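Ribose transcriptional regulator (Enterococcus faecium DO, PDB 4RK1) binds ribose and probably acts as a DNA-binding transcriptional repressor that responds to the sugar. Local coordinates at residues G87-V92 with K248-R253; A190-L195 with G218-D223; K229-T234 with E271-T276. All blocks are in the same frame, centred on the assembly; numbering follows the deposited sequence.

Contact 1 (G87-V92 with K248-R253); sequences GRPFIV and KLLLDR
Pro89, Ile91, Leu249, Leu250 and the aliphatic part of Arg253 form a buried contact, made by apolar side-chain atoms, where strand 90-93 and the proline leading into it meet helix 239-255 on one face of the sheet. No hydrogen bond joins the two segments. The axes of 90-92 and 248-253 run roughly antiparallel, at 149°, and approach to 8.2 Å, and the side chains fill the layer between them.

Ile91 packs on the helix with its longer branch. CG1, anti to the carbonyl carbon (chi1 -51°), lays the ethyl arm over the helix backbone and meets Leu250 CB at 3.8 Å. Its CD1 settles between two successive residues, 3.7 Å from Leu250 N and beside Leu249 CB. The CD1 methyl of Leu250 lies 4.0 Å from CG of the Pro89 ring and close to the Pro89 carbonyl, the two side chains crossing at about a right angle. One helical turn on, Arg253 CG packs 3.7 Å from Pro89 CB. The arginine then bends at chi2 and chi3, and its guanidinium is held by a salt bridge to Asp103, backbone carbonyls including that of Lys259, and a cation-pi contact with Trp261.

On the strand, Phe90 points the other way, onto helix 76-84. Helices packed on both faces of a largely parallel sheet are the three-layer alpha/beta/alpha architecture of periplasmic-binding-protein domains.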
loop_
_atom_site.group_PDB
_atom_site.type_symbol
_atom_site.label_atom_id
_atom_site.label_comp_id
_atom_site.label_asym_id
_atom_site.label_seq_id
_atom_site.Cartn_x
_atom_site.Cartn_y
_atom_site.Cartn_z
ATOM N N GLY B 87 2.204 27.606 -16.782
ATOM C CA GLY B 87 2.300 26.718 -17.943
ATOM C C GLY B 87 2.707 25.290 -17.614
ATOM O O GLY B 87 3.475 24.678 -18.353
ATOM N N ARG B 88 2.206 24.761 -16.501
ATOM C CA ARG B 88 2.468 23.366 -16.117
ATOM C C ARG B 88 1.246 22.526 -16.514
ATOM O O ARG B 88 0.166 22.672 -15.921
ATOM C CB ARG B 88 2.726 23.248 -14.609
ATOM C CG ARG B 88 3.705 24.268 -14.035
ATOM C CD ARG B 88 5.098 24.185 -14.660
ATOM N NE ARG B 88 5.878 25.364 -14.274
ATOM C CZ ARG B 88 6.473 25.543 -13.097
ATOM N NH1 ARG B 88 6.439 24.600 -12.152
ATOM N NH2 ARG B 88 7.127 26.675 -12.865
ATOM N N PRO B 89 1.393 21.669 -17.535
ATOM C CA PRO B 89 0.245 20.880 -17.959
ATOM C C PRO B 89 -0.127 19.832 -16.919
ATOM O O PRO B 89 0.703 19.462 -16.087
ATOM C CB PRO B 89 0.739 20.202 -19.238
ATOM C CG PRO B 89 2.211 20.122 -19.073
ATOM C CD PRO B 89 2.594 21.365 -18.337
ATOM N N PHE B 90 -1.374 19.381 -16.949
ATOM C CA PHE B 90 -1.824 18.393 -15.985
ATOM C C PHE B 90 -2.901 17.469 -16.521
ATOM O O PHE B 90 -3.597 17.788 -17.489
ATOM C CB PHE B 90 -2.295 19.073 -14.693
ATOM C CG PHE B 90 -3.499 19.948 -14.870
ATOM C CD1 PHE B 90 -3.373 21.229 -15.395
ATOM C CD2 PHE B 90 -4.760 19.496 -14.521
ATOM C CE1 PHE B 90 -4.484 22.036 -15.565
ATOM C CE2 PHE B 90 -5.879 20.300 -14.687
ATOM C CZ PHE B 90 -5.739 21.568 -15.226
ATOM N N ILE B 91 -3.004 16.312 -15.868
ATOM C CA ILE B 91 -3.992 15.298 -16.156
ATOM C C ILE B 91 -4.868 15.176 -14.934
ATOM O O ILE B 91 -4.371 15.281 -13.818
ATOM C CB ILE B 91 -3.353 13.914 -16.388
ATOM C CG1 ILE B 91 -2.228 13.987 -17.421
ATOM C CG2 ILE B 91 -4.411 12.908 -16.813
ATOM C CD1 ILE B 91 -2.653 14.498 -18.777
ATOM N N VAL B 92 -6.161 14.942 -15.144
ATOM C CA VAL B 92 -7.092 14.702 -14.044
ATOM C C VAL B 92 -7.673 13.307 -14.183
ATOM O O VAL B 92 -7.850 12.796 -15.280
ATOM C CB VAL B 92 -8.247 15.734 -13.983
ATOM C CG1 VAL B 92 -7.701 17.132 -13.761
ATOM C CG2 VAL B 92 -9.098 15.695 -15.243
ATOM N N LYS B 248 1.173 8.664 -20.245
ATOM C CA LYS B 248 1.306 8.825 -21.703
ATOM C C LYS B 248 0.598 10.098 -22.193
ATOM O O LYS B 248 1.147 10.845 -22.996
ATOM C CB LYS B 248 0.749 7.612 -22.462
ATOM C CG LYS B 248 1.596 6.357 -22.364
ATOM C CD LYS B 248 0.898 5.178 -23.031
ATOM C CE LYS B 248 1.875 4.063 -23.367
ATOM N NZ LYS B 248 1.173 2.784 -23.664
ATOM N N LEU B 249 -0.613 10.343 -21.702
ATOM C CA LEU B 249 -1.315 11.577 -22.030
ATOM C C LEU B 249 -0.486 12.804 -21.659
ATOM O O LEU B 249 -0.422 13.767 -22.428
ATOM C CB LEU B 249 -2.653 11.658 -21.312
ATOM C CG LEU B 249 -3.799 10.845 -21.893
ATOM C CD1 LEU B 249 -4.957 10.864 -20.918
ATOM C CD2 LEU B 249 -4.238 11.393 -23.244
ATOM N N LEU B 250 0.142 12.778 -20.483
ATOM C CA LEU B 250 0.941 13.925 -20.035
ATOM C C LEU B 250 2.166 14.135 -20.916
ATOM O O LEU B 250 2.446 15.262 -21.300
ATOM C CB LEU B 250 1.354 13.807 -18.571
ATOM C CG LEU B 250 2.031 15.028 -17.938
ATOM C CD1 LEU B 250 1.240 16.309 -18.148
ATOM C CD2 LEU B 250 2.226 14.789 -16.452
ATOM N N LEU B 251 2.885 13.061 -21.234
ATOM C CA LEU B 251 4.067 13.158 -22.103
ATOM C C LEU B 251 3.702 13.685 -23.482
ATOM O O LEU B 251 4.453 14.456 -24.064
ATOM C CB LEU B 251 4.750 11.801 -22.275
ATOM C CG LEU B 251 5.435 11.174 -21.058
ATOM C CD1 LEU B 251 5.945 9.793 -21.433
ATOM C CD2 LEU B 251 6.561 12.050 -20.540
ATOM N N ASP B 252 2.556 13.254 -24.005
ATOM C CA ASP B 252 2.076 13.725 -25.302
ATOM C C ASP B 252 1.720 15.198 -25.273
ATOM O O ASP B 252 2.003 15.934 -26.222
ATOM C CB ASP B 252 0.888 12.890 -25.782
ATOM C CG ASP B 252 1.298 11.483 -26.181
ATOM O OD1 ASP B 252 2.508 11.231 -26.348
ATOM O OD2 ASP B 252 0.409 10.628 -26.317
ATOM N N ARG B 253 1.117 15.627 -24.174
ATOM C CA ARG B 253 0.803 17.037 -23.966
ATOM C C ARG B 253 2.056 17.888 -23.875
ATOM O O ARG B 253 2.077 19.015 -24.367
ATOM C CB ARG B 253 -0.038 17.213 -22.704
ATOM C CG ARG B 253 -0.446 18.641 -22.391
ATOM C CD ARG B 253 -1.278 19.267 -23.491
ATOM N NE ARG B 253 -2.455 18.461 -23.827
ATOM C CZ ARG B 253 -3.235 18.690 -24.879
ATOM N NH1 ARG B 253 -4.278 17.902 -25.105
ATOM N NH2 ARG B 253 -2.978 19.710 -25.705
#

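Contact 2 (A190-L195 with G218-D223); sequences ALNDEL and GYDNID. With RIB (alpha-D-ribofuranose), chain K.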
loop_
_atom_site.group_PDB
_atom_site.type_symbol
_atom_site.label_atom_id
_atom_site.label_comp_id
_atom_site.label_asym_id
_atom_site.label_seq_id
_atom_site.Cartn_x
_atom_site.Cartn_y
_atom_site.Cartn_z
ATOM N N ALA B 190 -19.368 -3.525 -1.280
ATOM C CA ALA B 190 -18.371 -2.649 -0.666
ATOM C C ALA B 190 -17.756 -1.793 -1.752
ATOM O O ALA B 190 -17.307 -2.314 -2.765
ATOM C CB ALA B 190 -17.295 -3.472 0.030
ATOM N N LEU B 191 -17.718 -0.481 -1.546
ATOM C CA LEU B 191 -17.346 0.423 -2.638
ATOM C C LEU B 191 -15.839 0.456 -2.966
ATOM O O LEU B 191 -15.428 1.085 -3.939
ATOM C CB LEU B 191 -17.916 1.817 -2.418
ATOM C CG LEU B 191 -19.321 2.054 -2.999
ATOM C CD1 LEU B 191 -19.278 2.062 -4.524
ATOM C CD2 LEU B 191 -20.330 1.032 -2.531
ATOM N N ASN B 192 -15.039 -0.216 -2.155
ATOM C CA ASN B 192 -13.702 -0.654 -2.580
ATOM C C ASN B 192 -13.271 -1.910 -1.849
ATOM O O ASN B 192 -13.943 -2.370 -0.913
ATOM C CB ASN B 192 -12.638 0.464 -2.519
ATOM C CG ASN B 192 -12.147 0.787 -1.113
ATOM O OD1 ASN B 192 -12.620 0.258 -0.101
ATOM N ND2 ASN B 192 -11.162 1.675 -1.056
ATOM N N ASP B 193 -12.177 -2.493 -2.316
ATOM C CA ASP B 193 -11.688 -3.754 -1.766
ATOM C C ASP B 193 -11.248 -3.625 -0.302
ATOM O O ASP B 193 -11.454 -4.541 0.499
ATOM C CB ASP B 193 -10.557 -4.302 -2.634
ATOM C CG ASP B 193 -11.036 -4.743 -4.034
ATOM O OD1 ASP B 193 -12.246 -5.049 -4.220
ATOM O OD2 ASP B 193 -10.190 -4.790 -4.951
ATOM N N GLU B 194 -10.672 -2.479 0.049
ATOM C CA GLU B 194 -10.245 -2.239 1.426
ATOM C C GLU B 194 -11.427 -2.337 2.399
ATOM O O GLU B 194 -11.348 -3.028 3.408
ATOM C CB GLU B 194 -9.550 -0.892 1.537
ATOM C CG GLU B 194 -8.239 -0.850 0.775
ATOM C CD GLU B 194 -7.095 -1.488 1.538
ATOM O OE1 GLU B 194 -6.803 -1.022 2.654
ATOM O OE2 GLU B 194 -6.472 -2.435 1.012
ATOM N N LEU B 195 -12.523 -1.671 2.072
ATOM C CA LEU B 195 -13.766 -1.816 2.828
ATOM C C LEU B 195 -14.172 -3.277 2.946
ATOM O O LEU B 195 -14.552 -3.730 4.023
ATOM C CB LEU B 195 -14.891 -1.018 2.176
ATOM C CG LEU B 195 -14.841 0.499 2.379
ATOM C CD1 LEU B 195 -15.836 1.166 1.448
ATOM C CD2 LEU B 195 -15.145 0.888 3.826
ATOM N N GLY B 218 -16.604 -6.484 -3.865
ATOM C CA GLY B 218 -15.811 -5.282 -3.657
ATOM C C GLY B 218 -15.625 -4.471 -4.930
ATOM O O GLY B 218 -16.403 -4.577 -5.878
ATOM N N TYR B 219 -14.593 -3.639 -4.939
ATOM C CA TYR B 219 -14.311 -2.777 -6.091
ATOM C C TYR B 219 -12.840 -2.398 -6.114
ATOM O O TYR B 219 -12.307 -1.911 -5.100
ATOM C CB TYR B 219 -15.174 -1.497 -6.052
ATOM C CG TYR B 219 -15.470 -0.908 -7.417
ATOM C CD1 TYR B 219 -14.510 -0.166 -8.111
ATOM C CD2 TYR B 219 -16.717 -1.103 -8.022
ATOM C CE1 TYR B 219 -14.788 0.374 -9.363
ATOM C CE2 TYR B 219 -17.004 -0.577 -9.269
ATOM C CZ TYR B 219 -16.048 0.162 -9.941
ATOM O OH TYR B 219 -16.362 0.661 -11.193
ATOM N N ASP B 220 -12.222 -2.644 -7.278
ATOM C CA ASP B 220 -10.856 -2.232 -7.689
ATOM C C ASP B 220 -10.089 -3.404 -8.304
ATOM O O ASP B 220 -9.448 -3.245 -9.327
ATOM C CB ASP B 220 -9.988 -1.654 -6.559
ATOM C CG ASP B 220 -10.394 -0.259 -6.151
ATOM O OD1 ASP B 220 -11.196 0.395 -6.870
ATOM O OD2 ASP B 220 -9.904 0.170 -5.086
ATOM N N ASN B 221 -10.167 -4.563 -7.653
ATOM C CA ASN B 221 -9.293 -5.695 -7.919
ATOM C C ASN B 221 -7.828 -5.402 -7.593
ATOM O O ASN B 221 -6.939 -5.677 -8.387
ATOM C CB ASN B 221 -9.435 -6.189 -9.369
ATOM C CG ASN B 221 -8.790 -7.545 -9.587
ATOM O OD1 ASN B 221 -8.909 -8.444 -8.753
ATOM N ND2 ASN B 221 -8.087 -7.693 -10.700
ATOM N N ILE B 222 -7.570 -4.848 -6.416
ATOM C CA ILE B 222 -6.185 -4.745 -5.940
ATOM C C ILE B 222 -5.652 -6.164 -5.720
ATOM O O ILE B 222 -6.436 -7.105 -5.558
ATOM C CB ILE B 222 -6.048 -3.838 -4.688
ATOM C CG1 ILE B 222 -6.892 -4.350 -3.504
ATOM C CG2 ILE B 222 -6.446 -2.409 -5.036
ATOM C CD1 ILE B 222 -6.580 -3.663 -2.188
ATOM N N ASP B 223 -4.331 -6.327 -5.776
ATOM C CA ASP B 223 -3.697 -7.661 -5.705
ATOM C C ASP B 223 -4.159 -8.513 -4.519
ATOM O O ASP B 223 -4.356 -9.725 -4.660
ATOM C CB ASP B 223 -2.156 -7.532 -5.641
ATOM C CG ASP B 223 -1.533 -7.175 -6.976
ATOM O OD1 ASP B 223 -2.253 -7.138 -7.993
ATOM O OD2 ASP B 223 -0.310 -6.929 -7.011
HETATM O O5 RIB K . -9.884 2.107 -3.671
HETATM C C5 RIB K . -9.782 3.531 -3.536
HETATM C C4 RIB K . -10.875 4.114 -4.315
HETATM O O4 RIB K . -10.829 5.551 -4.268
HETATM C C3 RIB K . -10.584 3.535 -5.691
HETATM O O3 RIB K . -11.731 2.778 -6.029
HETATM C C2 RIB K . -10.293 4.757 -6.536
HETATM O O2 RIB K . -11.012 4.764 -7.759
HETATM C C1 RIB K . -10.504 5.969 -5.605
HETATM O O1 RIB K . -11.441 6.898 -6.114
#
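Asn192 and Asp220 meet at the bound ribose, each bringing its side chain from a different segment. Asp220 OD1 accepts a hydrogen bond from ribose O3 at 2.6 Å, while Asn192 ND2 donates to O5 at 2.9 Å, a bond whose length is less certain because O5 is modelled too close to a neighbour. Asp94, Gln95, Asn139, Arg143 and Gln237 also hydrogen-bond to the sugar.

Behind this first shell, the amide of Asn192 is held by a second bond, which fixes its rotation. With CG placed between the backbone N and the carbonyl carbon (chi1 76°), OD1 receives Leu195 N at 2.9 Å in an almost straight bond, 173° at the hydrogen. This is an N-cap: one amide closes the first turn of helix 193-205 with its oxygen and offers its nitrogen to the ligand. The site lies at the carboxyl ends of the parallel strands 187-190 and 215-218, where the loops of a periplasmic-binding-protein fold gather round the sugar.

The next layer is Asp193, whose carboxylate reaches across to the loop that carries Asp220. Its OD2 takes Ile222 N at 3.0 Å, nearly along the C-O axis, and Asn221 N in a weak, strongly bent bond; OD1 is hydrogen-bonded to Thr234 OG1. In return, Asp193 N donates weakly to Tyr219 O, and the same carbonyl receives a CA-H contact from Asn192 CA at 3.1 Å. These links hold the loop on both flanks of Asp220. Further out, Ile222 CD1 makes a van der Waals contact with Glu194 OE2 at 3.4 Å, crossing that side chain at about a right angle, and Glu194 OE1 forms a salt bridge with Lys170.

Contact 3 (K229-T234 with E271-T276); sequences KPKLTT and EKRFST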
loop_
_atom_site.group_PDB
_atom_site.type_symbol
_atom_site.label_atom_id
_atom_site.label_comp_id
_atom_site.label_asym_id
_atom_site.label_seq_id
_atom_site.Cartn_x
_atom_site.Cartn_y
_atom_site.Cartn_z
ATOM N N LYS B 229 -9.049 -15.320 1.850
ATOM C CA LYS B 229 -9.841 -16.538 1.690
ATOM C C LYS B 229 -11.204 -16.327 2.350
ATOM O O LYS B 229 -11.265 -15.981 3.519
ATOM C CB LYS B 229 -9.101 -17.729 2.314
ATOM C CG LYS B 229 -9.815 -19.061 2.179
ATOM C CD LYS B 229 -8.895 -20.207 2.558
ATOM C CE LYS B 229 -9.669 -21.486 2.841
ATOM N NZ LYS B 229 -8.769 -22.674 2.852
ATOM N N PRO B 230 -12.296 -16.480 1.607
ATOM C CA PRO B 230 -12.273 -16.785 0.182
ATOM C C PRO B 230 -11.763 -15.598 -0.643
ATOM O O PRO B 230 -11.882 -14.440 -0.214
ATOM C CB PRO B 230 -13.754 -17.036 -0.125
ATOM C CG PRO B 230 -14.469 -16.140 0.830
ATOM C CD PRO B 230 -13.658 -16.177 2.086
ATOM N N LYS B 231 -11.241 -15.885 -1.832
ATOM C CA LYS B 231 -10.829 -14.830 -2.739
ATOM C C LYS B 231 -12.017 -13.940 -3.091
ATOM O O LYS B 231 -13.134 -14.416 -3.318
ATOM C CB LYS B 231 -10.205 -15.396 -3.994
ATOM C CG LYS B 231 -8.895 -16.149 -3.787
ATOM C CD LYS B 231 -8.506 -16.824 -5.097
ATOM C CE LYS B 231 -7.030 -17.137 -5.219
ATOM N NZ LYS B 231 -6.514 -17.967 -4.111
ATOM N N LEU B 232 -11.755 -12.637 -3.127
ATOM C CA LEU B 232 -12.804 -11.643 -3.224
ATOM C C LEU B 232 -13.257 -11.418 -4.658
ATOM O O LEU B 232 -12.469 -11.102 -5.545
ATOM C CB LEU B 232 -12.329 -10.328 -2.614
ATOM C CG LEU B 232 -13.294 -9.137 -2.621
ATOM C CD1 LEU B 232 -14.580 -9.442 -1.865
ATOM C CD2 LEU B 232 -12.622 -7.915 -2.013
ATOM N N THR B 233 -14.557 -11.575 -4.847
ATOM C CA THR B 233 -15.242 -11.207 -6.056
ATOM C C THR B 233 -15.325 -9.702 -6.071
ATOM O O THR B 233 -15.647 -9.086 -5.055
ATOM C CB THR B 233 -16.630 -11.871 -6.073
ATOM O OG1 THR B 233 -16.445 -13.285 -6.223
ATOM C CG2 THR B 233 -17.510 -11.339 -7.185
ATOM N N THR B 234 -15.018 -9.097 -7.213
ATOM C CA THR B 234 -14.843 -7.650 -7.268
ATOM C C THR B 234 -14.975 -7.105 -8.691
ATOM O O THR B 234 -14.959 -7.862 -9.656
ATOM C CB THR B 234 -13.465 -7.259 -6.662
ATOM O OG1 THR B 234 -13.369 -5.842 -6.529
ATOM C CG2 THR B 234 -12.303 -7.775 -7.518
ATOM N N GLU B 271 -14.832 -9.551 -11.868
ATOM C CA GLU B 271 -13.878 -10.614 -11.517
ATOM C C GLU B 271 -14.557 -11.550 -10.539
ATOM O O GLU B 271 -14.667 -11.250 -9.347
ATOM C CB GLU B 271 -12.592 -10.043 -10.905
ATOM C CG GLU B 271 -11.770 -9.166 -11.823
ATOM C CD GLU B 271 -11.187 -9.911 -13.013
ATOM O OE1 GLU B 271 -11.072 -11.146 -12.950
ATOM O OE2 GLU B 271 -10.841 -9.258 -14.020
ATOM N N LYS B 272 -15.028 -12.679 -11.057
ATOM C CA LYS B 272 -15.820 -13.603 -10.273
ATOM C C LYS B 272 -14.916 -14.547 -9.520
ATOM O O LYS B 272 -14.172 -15.323 -10.120
ATOM C CB LYS B 272 -16.768 -14.409 -11.167
ATOM C CG LYS B 272 -17.834 -15.144 -10.368
ATOM C CD LYS B 272 -18.767 -15.957 -11.248
ATOM C CE LYS B 272 -19.677 -16.828 -10.395
ATOM N NZ LYS B 272 -20.685 -17.566 -11.200
ATOM N N ARG B 273 -14.990 -14.498 -8.196
ATOM C CA ARG B 273 -14.180 -15.377 -7.376
ATOM C C ARG B 273 -15.109 -16.147 -6.442
ATOM O O ARG B 273 -16.047 -16.786 -6.930
ATOM C CB ARG B 273 -13.039 -14.600 -6.688
ATOM C CG ARG B 273 -12.137 -13.890 -7.688
ATOM C CD ARG B 273 -10.770 -13.572 -7.119
ATOM N NE ARG B 273 -9.920 -12.929 -8.107
ATOM C CZ ARG B 273 -9.782 -11.618 -8.270
ATOM N NH1 ARG B 273 -10.430 -10.734 -7.500
ATOM N NH2 ARG B 273 -8.975 -11.182 -9.217
ATOM N N PHE B 274 -14.901 -16.085 -5.131
ATOM C CA PHE B 274 -15.558 -17.042 -4.237
ATOM C C PHE B 274 -16.218 -16.433 -3.016
ATOM O O PHE B 274 -16.557 -17.148 -2.070
ATOM C CB PHE B 274 -14.534 -18.104 -3.848
ATOM C CG PHE B 274 -14.127 -18.968 -5.004
ATOM C CD1 PHE B 274 -14.960 -19.983 -5.448
ATOM C CD2 PHE B 274 -12.943 -18.730 -5.688
ATOM C CE1 PHE B 274 -14.606 -20.767 -6.538
ATOM C CE2 PHE B 274 -12.581 -19.513 -6.776
ATOM C CZ PHE B 274 -13.415 -20.536 -7.197
ATOM N N SER B 275 -16.465 -15.127 -3.066
ATOM C CA SER B 275 -17.046 -14.407 -1.940
ATOM C C SER B 275 -18.540 -14.161 -2.119
ATOM O O SER B 275 -19.155 -13.500 -1.283
ATOM C CB SER B 275 -16.319 -13.080 -1.708
ATOM O OG SER B 275 -16.427 -12.218 -2.821
ATOM N N THR B 276 -19.128 -14.692 -3.190
ATOM C CA THR B 276 -20.582 -14.626 -3.376
ATOM C C THR B 276 -21.156 -16.004 -3.644
ATOM O O THR B 276 -20.464 -16.886 -4.147
ATOM C CB THR B 276 -21.006 -13.690 -4.541
ATOM O OG1 THR B 276 -20.629 -14.264 -5.804
ATOM C CG2 THR B 276 -20.376 -12.328 -4.391
HETATM O O HOH W 1 -18.211 -15.243 -6.030
#
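Thr234 and Glu271 form an antiparallel, hydrogen-bonded beta pair at the point where strand 263-271 leaves its neighbour 233-236 in the central sheet. Beyond this pair regular strand pairing gives way to a loop, and side chains take over much of the bonding.

The backbone bonds come first. Glu271 N donates to Thr234 O at 2.8 Å and Thr234 N to Glu271 O at 3.1 Å, closing the ring of the pair. Further along, Phe274 N donates to Lys231 O.

Between these, hydroxyls stand in for peptide groups. Thr233 OG1 accepts from Arg273 N at 2.7 Å, and in the reverse direction Thr233 N donates to Ser275 OG at 2.8 Å. The serine hydroxyl is brought inward by its position between the backbone N and the carbonyl carbon (chi1 62°), and it is also hydrogen-bonded to the carbonyl of Ile216 on strand 215-218, so the loop is tied to a second strand.

The side chain of Arg273 contributes a different kind of link. It runs extended from CG to NE beside Thr234, and NH1 meets Leu232 O at 2.8 Å, in the guanidinium plane; Glu271 CB lies above that plane, toward the rim of one face. NH2 is hydrogen-bonded to Asn221 OD1. Among the other charged groups, Lys231 sends its amine to a salt bridge with Glu205 of the second subunit.

Apolar packing is slighter. Pro230, which follows a cis peptide bond, sets CB 4.0 Å from Phe274 CB.

A water is hydrogen-bonded to the hydroxyls of Thr233 and Thr276, 2.6 Å from OG1 of each, and donates weakly to Arg273 O; Thr276 OG1 is also bonded to His119 NE2.

How the contacts relate
Contacts 2 and 3 touch, with centres 11 Å apart, and contact 3 lies behind contact 2 as seen from the ribose, consistent with a second-shell place. Side-chain hydrogen bonds from Asp193 and Asn221 join the ligand loop to the strand and loop behind it. Contact 2 supplies pocket residues directly; in contact 3 the side chain of Thr234 lies about 9 Å from the sugar. Contact 1 is remote: the side chain of Ile91 is about 14 Å from the ribose, and the centre of the contact is 28 Å from that of contact 2 and 37 Å from that of contact 3, on the opposite side of the chain's centre from contact 3. Strand 233-236 and helix 239-255, consecutive in sequence, connect contact 3 to contact 1.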